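Local atomic coordinates of clavulanic acid biosynthesis oligopeptide binding protein 2 (Streptomyces clavuligerus, PDB entry 2WOL), a protein that belongs to the family 5 solute-binding proteins, takes part in clavulanic acid biosynthesis and probably binds oligopeptides. Residues Y52-W57 against P546-Y551; L59-N64 against D552-G557. One frame throughout, in Å; residues are numbered along the deposited sequence.

Contact 1. Residues Y52-W57 against P546-Y551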
ATOM      1  N   TYR A  52       0.511  -9.860  -1.355  1.00  8.53           N
ATOM      2  CA  TYR A  52       0.952  -8.483  -1.551  1.00  9.02           C
ATOM      3  C   TYR A  52      -0.164  -7.634  -2.167  1.00  9.46           C
ATOM      4  O   TYR A  52       0.110  -6.597  -2.781  1.00 10.34           O
ATOM      5  CB  TYR A  52       2.210  -8.419  -2.434  1.00  9.17           C
ATOM      6  CG  TYR A  52       3.323  -7.576  -1.843  1.00  9.16           C
ATOM      7  CD1 TYR A  52       4.604  -8.100  -1.679  1.00  9.03           C
ATOM      8  CD2 TYR A  52       3.087  -6.266  -1.421  1.00  9.58           C
ATOM      9  CE1 TYR A  52       5.630  -7.336  -1.124  1.00  9.68           C
ATOM     10  CE2 TYR A  52       4.104  -5.493  -0.859  1.00  9.85           C
ATOM     11  CZ  TYR A  52       5.371  -6.037  -0.713  1.00  8.97           C
ATOM     12  OH  TYR A  52       6.385  -5.288  -0.159  1.00  9.95           O
ATOM     13  N   TYR A  53      -1.412  -8.088  -2.020  1.00  9.26           N
ATOM     14  CA  TYR A  53      -2.575  -7.309  -2.442  1.00  9.56           C
ATOM     15  C   TYR A  53      -3.119  -6.542  -1.250  1.00  9.32           C
ATOM     16  O   TYR A  53      -3.401  -7.138  -0.202  1.00  9.01           O
ATOM     17  CB  TYR A  53      -3.702  -8.206  -2.967  1.00  9.80           C
ATOM     18  CG  TYR A  53      -3.524  -8.827  -4.342  1.00 10.37           C
ATOM     19  CD1 TYR A  53      -2.438  -8.508  -5.161  1.00 11.34           C
ATOM     20  CD2 TYR A  53      -4.474  -9.725  -4.826  1.00 11.14           C
ATOM     21  CE1 TYR A  53      -2.303  -9.091  -6.428  1.00 12.23           C
ATOM     22  CE2 TYR A  53      -4.354 -10.305  -6.081  1.00 12.36           C
ATOM     23  CZ  TYR A  53      -3.269  -9.985  -6.874  1.00 11.84           C
ATOM     24  OH  TYR A  53      -3.164 -10.571  -8.114  1.00 13.14           O
ATOM     25  N   VAL A  54      -3.292  -5.233  -1.410  1.00  9.20           N
ATOM     26  CA  VAL A  54      -3.836  -4.394  -0.339  1.00  9.08           C
ATOM     27  C   VAL A  54      -5.187  -4.925   0.143  1.00  8.56           C
ATOM     28  O   VAL A  54      -5.433  -4.989   1.348  1.00  8.42           O
ATOM     29  CB  VAL A  54      -3.948  -2.901  -0.750  1.00  9.59           C
ATOM     30  CG1 VAL A  54      -4.537  -2.074   0.387  1.00  9.99           C
ATOM     31  CG2 VAL A  54      -2.585  -2.351  -1.143  1.00 10.76           C
ATOM     32  N   TRP A  55      -6.038  -5.335  -0.797  1.00  7.95           N
ATOM     33  CA  TRP A  55      -7.370  -5.818  -0.448  1.00  7.68           C
ATOM     34  C   TRP A  55      -7.361  -7.182   0.245  1.00  7.69           C
ATOM     35  O   TRP A  55      -8.301  -7.523   0.964  1.00  8.01           O
ATOM     36  CB  TRP A  55      -8.317  -5.788  -1.653  1.00  7.64           C
ATOM     37  CG  TRP A  55      -7.983  -6.714  -2.790  1.00  7.04           C
ATOM     38  CD1 TRP A  55      -7.220  -6.426  -3.888  1.00  7.73           C
ATOM     39  CD2 TRP A  55      -8.454  -8.057  -2.969  1.00  7.33           C
ATOM     40  NE1 TRP A  55      -7.168  -7.515  -4.728  1.00  8.30           N
ATOM     41  CE2 TRP A  55      -7.922  -8.528  -4.192  1.00  7.08           C
ATOM     42  CE3 TRP A  55      -9.274  -8.910  -2.214  1.00  7.62           C
ATOM     43  CZ2 TRP A  55      -8.183  -9.815  -4.677  1.00  8.02           C
ATOM     44  CZ3 TRP A  55      -9.532 -10.195  -2.699  1.00  7.56           C
ATOM     45  CH2 TRP A  55      -8.987 -10.631  -3.918  1.00  7.73           C
ATOM     46  N   VAL A  56      -6.305  -7.961   0.026  1.00  7.51           N
ATOM     47  CA  VAL A  56      -6.153  -9.218   0.754  1.00  7.64           C
ATOM     48  C   VAL A  56      -5.601  -8.941   2.160  1.00  7.55           C
ATOM     49  O   VAL A  56      -5.991  -9.610   3.118  1.00  7.67           O
ATOM     50  CB  VAL A  56      -5.304 -10.253  -0.015  1.00  7.32           C
ATOM     51  CG1 VAL A  56      -5.182 -11.550   0.786  1.00  7.89           C
ATOM     52  CG2 VAL A  56      -5.930 -10.544  -1.378  1.00  7.94           C
ATOM     53  N   TRP A  57      -4.723  -7.943   2.299  1.00  7.41           N
ATOM     54  CA  TRP A  57      -4.320  -7.492   3.637  1.00  7.93           C
ATOM     55  C   TRP A  57      -5.558  -7.063   4.424  1.00  8.03           C
ATOM     56  O   TRP A  57      -5.694  -7.361   5.611  1.00  8.33           O
ATOM     57  CB  TRP A  57      -3.326  -6.333   3.573  1.00  8.43           C
ATOM     58  CG  TRP A  57      -2.036  -6.655   2.882  1.00  9.19           C
ATOM     59  CD1 TRP A  57      -1.519  -7.896   2.637  1.00  9.71           C
ATOM     60  CD2 TRP A  57      -1.092  -5.713   2.344  1.00  9.93           C
ATOM     61  NE1 TRP A  57      -0.314  -7.788   1.986  1.00  9.05           N
ATOM     62  CE2 TRP A  57      -0.027  -6.461   1.792  1.00  9.79           C
ATOM     63  CE3 TRP A  57      -1.045  -4.310   2.273  1.00 10.88           C
ATOM     64  CZ2 TRP A  57       1.076  -5.856   1.175  1.00 10.46           C
ATOM     65  CZ3 TRP A  57       0.062  -3.704   1.661  1.00 10.39           C
ATOM     66  CH2 TRP A  57       1.103  -4.482   1.117  1.00 10.55           C
ATOM     67  N   PRO A 546      -8.246   4.785   7.070  1.00  9.69           N
ATOM     68  CA  PRO A 546      -7.183   5.689   6.623  1.00 10.05           C
ATOM     69  C   PRO A 546      -5.847   5.008   6.302  1.00 10.44           C
ATOM     70  O   PRO A 546      -5.052   5.557   5.543  1.00 11.35           O
ATOM     71  CB  PRO A 546      -7.023   6.663   7.799  1.00 10.43           C
ATOM     72  CG  PRO A 546      -7.579   5.954   8.970  1.00 10.58           C
ATOM     73  CD  PRO A 546      -8.685   5.085   8.446  1.00  9.72           C
ATOM     74  N   ALA A 547      -5.604   3.830   6.869  1.00 10.45           N
ATOM     75  CA  ALA A 547      -4.374   3.091   6.580  1.00 10.61           C
ATOM     76  C   ALA A 547      -4.427   2.321   5.257  1.00 10.80           C
ATOM     77  O   ALA A 547      -3.395   1.845   4.776  1.00 11.20           O
ATOM     78  CB  ALA A 547      -4.025   2.154   7.736  1.00 10.67           C
ATOM     79  N   PHE A 548      -5.621   2.204   4.671  1.00 10.57           N
ATOM     80  CA  PHE A 548      -5.831   1.371   3.482  1.00 10.27           C
ATOM     81  C   PHE A 548      -6.355   2.140   2.266  1.00 10.27           C
ATOM     82  O   PHE A 548      -6.090   1.748   1.125  1.00 10.73           O
ATOM     83  CB  PHE A 548      -6.810   0.233   3.792  1.00 10.39           C
ATOM     84  CG  PHE A 548      -6.253  -0.836   4.692  1.00 10.30           C
ATOM     85  CD1 PHE A 548      -6.300  -0.696   6.076  1.00 10.82           C
ATOM     86  CD2 PHE A 548      -5.717  -2.001   4.156  1.00 10.45           C
ATOM     87  CE1 PHE A 548      -5.798  -1.687   6.915  1.00 11.06           C
ATOM     88  CE2 PHE A 548      -5.214  -3.003   4.986  1.00 11.65           C
ATOM     89  CZ  PHE A 548      -5.255  -2.845   6.364  1.00 11.59           C
ATOM     90  N   GLY A 549      -7.121   3.204   2.506  1.00  9.75           N
ATOM     91  CA  GLY A 549      -7.824   3.907   1.425  1.00  9.54           C
ATOM     92  C   GLY A 549      -8.997   3.091   0.901  1.00  9.29           C
ATOM     93  O   GLY A 549      -9.571   3.404  -0.144  1.00  9.34           O
ATOM     94  N   LEU A 550      -9.337   2.041   1.649  1.00  8.63           N
ATOM     95  CA  LEU A 550     -10.412   1.104   1.331  1.00  8.20           C
ATOM     96  C   LEU A 550     -11.304   0.975   2.555  1.00  7.66           C
ATOM     97  O   LEU A 550     -10.849   1.185   3.673  1.00  7.35           O
ATOM     98  CB  LEU A 550      -9.834  -0.281   1.012  1.00  8.41           C
ATOM     99  CG  LEU A 550      -8.868  -0.454  -0.161  1.00  9.61           C
ATOM    100  CD1 LEU A 550      -8.262  -1.844  -0.174  1.00 10.19           C
ATOM    101  CD2 LEU A 550      -9.554  -0.172  -1.475  1.00 11.26           C
ATOM    102  N   TYR A 551     -12.566   0.611   2.349  1.00  7.13           N
ATOM    103  CA  TYR A 551     -13.467   0.333   3.465  1.00  7.11           C
ATOM    104  C   TYR A 551     -12.905  -0.758   4.370  1.00  6.91           C
ATOM    105  O   TYR A 551     -12.341  -1.741   3.886  1.00  7.05           O
ATOM    106  CB  TYR A 551     -14.819  -0.143   2.952  1.00  7.19           C
ATOM    107  CG  TYR A 551     -15.671   0.876   2.221  1.00  6.89           C
ATOM    108  CD1 TYR A 551     -16.458   0.488   1.134  1.00  7.19           C
ATOM    109  CD2 TYR A 551     -15.708   2.209   2.618  1.00  7.04           C
ATOM    110  CE1 TYR A 551     -17.264   1.400   0.465  1.00  6.86           C
ATOM    111  CE2 TYR A 551     -16.498   3.134   1.950  1.00  7.42           C
ATOM    112  CZ  TYR A 551     -17.277   2.722   0.879  1.00  7.01           C
ATOM    113  OH  TYR A 551     -18.084   3.612   0.202  1.00  7.53           O
TER
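Val54, in the first turn of helix 54-63, meets Phe548 and Leu550 with a single methyl group. Its CG1 lies 3.8 Å from Leu550 CD1. The same CG1 is 4.0 Å from Phe548 CD2. The valine places this methyl anti to its own backbone N (chi1 179°), and from there it reaches both partners.

Phe548 presents its ring edge to the helix. Val54 CG1 and Trp57 CB both lie near the ring plane, with Trp57 CB 4.1 Å from Phe548 CE2. The phenyl group thus spans one turn of the helix. Leu550 extends the apolar patch with its CD1, which sits 4.1 Å from Trp55 CA and so rests against helix backbone. No hydrogen bond crosses the contact.

This apolar cluster is the tight part. The indoles of Trp55 and Trp57 lead away from it, and Trp57 NE1 is hydrogen-bonded to Thr51 O. Tyr53 O and Val54 CA lie against one face of the Trp57 ring, toward its rim, with Tyr53 O 3.4 Å from the plane. Toward solvent the contact thins out: Val54 and Phe548 are themselves partly exposed, as is Ala547. The carbonyl O of Ala547 is hydrogen-bonded to a bound glycerol, probably from the crystallisation liquor. Tyr52 is exposed, although its hydroxyl is hydrogen-bonded to Asp456.

Gly549 has positive phi (72°) in the turn between strand 544-545 and the weakly bonded strand 550-551, which are antiparallel. The contact thus joins the N-terminal turn of a helix to a beta-hairpin from the C-terminal part of the chain, within a periplasmic-binding-protein fold.

Contact 2. Residues L59-N64 against D552-G557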
ATOM      1  N   LEU A  59      -8.684  -8.117   3.854  1.00  8.29           N
ATOM      2  CA  LEU A  59      -9.418  -9.349   4.142  1.00  8.58           C
ATOM      3  C   LEU A  59      -8.792 -10.132   5.300  1.00  8.29           C
ATOM      4  O   LEU A  59      -9.496 -10.792   6.067  1.00  8.57           O
ATOM      5  CB  LEU A  59      -9.484 -10.222   2.889  1.00  8.91           C
ATOM      6  CG  LEU A  59     -10.259 -11.536   2.957  1.00 10.68           C
ATOM      7  CD1 LEU A  59     -11.752 -11.291   3.121  1.00 11.91           C
ATOM      8  CD2 LEU A  59      -9.975 -12.341   1.709  1.00 12.16           C
ATOM      9  N   GLN A  60      -7.467 -10.065   5.415  1.00  7.73           N
ATOM     10  CA  GLN A  60      -6.760 -10.749   6.495  1.00  7.42           C
ATOM     11  C   GLN A  60      -7.152 -10.259   7.890  1.00  7.23           C
ATOM     12  O   GLN A  60      -6.962 -10.971   8.877  1.00  7.11           O
ATOM     13  CB  GLN A  60      -5.242 -10.675   6.287  1.00  7.13           C
ATOM     14  CG  GLN A  60      -4.723 -11.736   5.315  1.00  7.36           C
ATOM     15  CD  GLN A  60      -4.807 -13.152   5.867  1.00  8.19           C
ATOM     16  OE1 GLN A  60      -5.020 -13.361   7.064  1.00  9.39           O
ATOM     17  NE2 GLN A  60      -4.630 -14.130   4.990  1.00  8.11           N
ATOM     18  N   ARG A  61      -7.716  -9.056   7.974  1.00  7.04           N
ATOM     19  CA  ARG A  61      -8.206  -8.550   9.256  1.00  7.16           C
ATOM     20  C   ARG A  61      -9.366  -9.403   9.796  1.00  7.41           C
ATOM     21  O   ARG A  61      -9.634  -9.402  10.993  1.00  8.17           O
ATOM     22  CB  ARG A  61      -8.586  -7.068   9.157  1.00  7.30           C
ATOM     23  CG  ARG A  61      -7.372  -6.147   9.145  1.00  7.22           C
ATOM     24  CD  ARG A  61      -7.697  -4.732   8.677  1.00  5.86           C
ATOM     25  NE  ARG A  61      -8.589  -3.979   9.567  1.00  7.42           N
ATOM     26  CZ  ARG A  61      -8.230  -3.421  10.724  1.00  7.92           C
ATOM     27  NH1 ARG A  61      -6.998  -3.561  11.205  1.00  7.85           N
ATOM     28  NH2 ARG A  61      -9.124  -2.731  11.421  1.00  8.71           N
ATOM     29  N   LEU A  62     -10.040 -10.136   8.911  1.00  7.41           N
ATOM     30  CA  LEU A  62     -11.096 -11.073   9.325  1.00  7.80           C
ATOM     31  C   LEU A  62     -10.559 -12.449   9.702  1.00  8.14           C
ATOM     32  O   LEU A  62     -11.166 -13.161  10.508  1.00  8.26           O
ATOM     33  CB  LEU A  62     -12.126 -11.257   8.207  1.00  7.78           C
ATOM     34  CG  LEU A  62     -13.070 -10.099   7.872  1.00  8.04           C
ATOM     35  CD1 LEU A  62     -12.423  -9.117   6.900  1.00  8.52           C
ATOM     36  CD2 LEU A  62     -14.356 -10.644   7.279  1.00  8.57           C
ATOM     37  N   LEU A  63      -9.432 -12.823   9.095  1.00  8.63           N
ATOM     38  CA  LEU A  63      -8.911 -14.191   9.165  1.00  9.29           C
ATOM     39  C   LEU A  63      -7.834 -14.411  10.217  1.00  9.64           C
ATOM     40  O   LEU A  63      -7.760 -15.486  10.815  1.00 10.23           O
ATOM     41  CB  LEU A  63      -8.368 -14.609   7.795  1.00  9.26           C
ATOM     42  CG  LEU A  63      -9.374 -14.770   6.656  1.00  9.75           C
ATOM     43  CD1 LEU A  63      -8.631 -14.910   5.337  1.00 11.29           C
ATOM     44  CD2 LEU A  63     -10.281 -15.965   6.901  1.00 10.85           C
ATOM     45  N   ASN A  64      -6.979 -13.419  10.427  1.00  9.99           N
ATOM     46  CA  ASN A  64      -5.844 -13.599  11.320  1.00 10.13           C
ATOM     47  C   ASN A  64      -5.553 -12.377  12.154  1.00 10.30           C
ATOM     48  O   ASN A  64      -5.532 -11.255  11.646  1.00 11.55           O
ATOM     49  CB  ASN A  64      -4.597 -14.007  10.534  1.00 10.05           C
ATOM     50  CG  ASN A  64      -4.668 -15.436  10.036  1.00  9.76           C
ATOM     51  OD1 ASN A  64      -4.643 -16.384  10.828  1.00  9.70           O
ATOM     52  ND2 ASN A  64      -4.773 -15.602   8.721  1.00  9.52           N
ATOM     53  N   ASP A 552     -13.079  -0.601   5.680  1.00  6.78           N
ATOM     54  CA  ASP A 552     -12.660  -1.647   6.608  1.00  6.86           C
ATOM     55  C   ASP A 552     -13.724  -2.739   6.655  1.00  6.83           C
ATOM     56  O   ASP A 552     -14.647  -2.703   7.470  1.00  6.92           O
ATOM     57  CB  ASP A 552     -12.389  -1.084   8.000  1.00  7.11           C
ATOM     58  CG  ASP A 552     -11.623  -2.053   8.884  1.00  7.48           C
ATOM     59  OD1 ASP A 552     -11.029  -3.018   8.350  1.00  6.96           O
ATOM     60  OD2 ASP A 552     -11.601  -1.839  10.115  1.00  8.99           O
ATOM     61  N   ILE A 553     -13.584  -3.702   5.752  1.00  6.96           N
ATOM     62  CA  ILE A 553     -14.522  -4.807   5.604  1.00  7.00           C
ATOM     63  C   ILE A 553     -14.867  -5.477   6.933  1.00  7.01           C
ATOM     64  O   ILE A 553     -16.029  -5.764   7.196  1.00  6.96           O
ATOM     65  CB  ILE A 553     -13.961  -5.871   4.626  1.00  7.50           C
ATOM     66  CG1 ILE A 553     -13.619  -5.240   3.266  1.00  8.30           C
ATOM     67  CG2 ILE A 553     -14.909  -7.069   4.498  1.00  7.95           C
ATOM     68  CD1 ILE A 553     -14.787  -4.616   2.513  1.00  8.85           C
ATOM     69  N   GLN A 554     -13.855  -5.718   7.766  1.00  7.15           N
ATOM     70  CA  GLN A 554     -14.049  -6.465   9.009  1.00  7.46           C
ATOM     71  C   GLN A 554     -15.026  -5.791   9.980  1.00  7.74           C
ATOM     72  O   GLN A 554     -15.615  -6.455  10.825  1.00  8.05           O
ATOM     73  CB  GLN A 554     -12.705  -6.759   9.689  1.00  7.69           C
ATOM     74  CG  GLN A 554     -12.001  -5.558  10.304  1.00  7.35           C
ATOM     75  CD  GLN A 554     -12.495  -5.238  11.700  1.00  8.57           C
ATOM     76  OE1 GLN A 554     -13.002  -6.116  12.405  1.00  8.73           O
ATOM     77  NE2 GLN A 554     -12.342  -3.984  12.116  1.00  8.13           N
ATOM     78  N   ALA A 555     -15.180  -4.476   9.852  1.00  7.59           N
ATOM     79  CA  ALA A 555     -16.053  -3.712  10.745  1.00  7.59           C
ATOM     80  C   ALA A 555     -17.528  -3.781  10.349  1.00  7.42           C
ATOM     81  O   ALA A 555     -18.406  -3.431  11.140  1.00  7.80           O
ATOM     82  CB  ALA A 555     -15.600  -2.267  10.799  1.00  7.35           C
ATOM     83  N   MET A 556     -17.796  -4.237   9.129  1.00  7.38           N
ATOM     84  CA  MET A 556     -19.131  -4.161   8.546  1.00  7.69           C
ATOM     85  C   MET A 556     -20.091  -5.195   9.105  1.00  7.71           C
ATOM     86  O   MET A 556     -19.691  -6.293   9.480  1.00  8.29           O
ATOM     87  CB  MET A 556     -19.058  -4.328   7.034  1.00  7.72           C
ATOM     88  CG  MET A 556     -18.377  -3.192   6.324  1.00  8.01           C
ATOM     89  SD  MET A 556     -18.126  -3.596   4.596  1.00  7.92           S
ATOM     90  CE  MET A 556     -17.430  -2.049   4.026  1.00  9.10           C
ATOM     91  N   GLY A 557     -21.367  -4.827   9.138  1.00  7.58           N
ATOM     92  CA  GLY A 557     -22.442  -5.773   9.407  1.00  7.90           C
ATOM     93  C   GLY A 557     -23.570  -5.587   8.409  1.00  8.54           C
ATOM     94  O   GLY A 557     -23.428  -4.864   7.421  1.00  7.82           O
TER
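Helix residue Leu62 and Gln554 of the 3-10 turn 553-555 bring their CA atoms to 5.5 Å, a single close approach of the two backbones. On one flank Leu62 packs its CD1 on Gln554 CB at 3.7 Å. The same methyl is 4.0 Å from Ile553 CG2.

On the other flank Arg61 grips the carboxylate of Asp552 side-on. Arg61 NE donates to Asp552 OD1 at 2.9 Å, with an N-H...O angle of 155°. Arg61 NH2 donates to Asp552 OD2, also at 2.9 Å. Both oxygens are met on their syn side, somewhat out of the carboxylate plane. The two planes are turned 42° apart, so the pair is twisted rather than coplanar. A bend at chi3 (66°) turns the end of the arginine toward the acid.

Gln554 completes the group from within its own segment. Its NE2 donates to Asp552 OD2 at 3.0 Å, from above the carboxylate plane and from the face opposite Arg61 NH2. Its amide stands nearly perpendicular to the guanidinium. Arg61 NH1 has another partner, the carbonyl O of Tyr70.

All five touching residues are buried. Two bonds from Arg61 and one from Gln554 hold the Asp552 carboxylate and restrict its rotation. The salt bridge ties helix 54-63 to the segment 552-557, and the nearby guanidinium would be expected to stabilise the ionised acid.

Contacts 1 and 2 use successive parts of helix 54-63 and of the chain from 546 to 557. Their centres are about 11 Å apart. The two segment pairs follow the same order, so helix and C-terminal chain advance together from a wholly apolar contact to one that adds a salt bridge. They also touch directly. Phe548 CZ of contact 1 lies 3.9 Å from Arg61 CD of contact 2, and Tyr551 CB is 3.4 Å from Met556 CE. Leu58, between the two helical segments, is touched by Phe548, Leu550, Asp552 and Ile553. A glycerol, probably from the crystallisation liquor, lies about 3 Å from the Phe548 side chain; it may mark a pocket but is no evidence of the natural ligand.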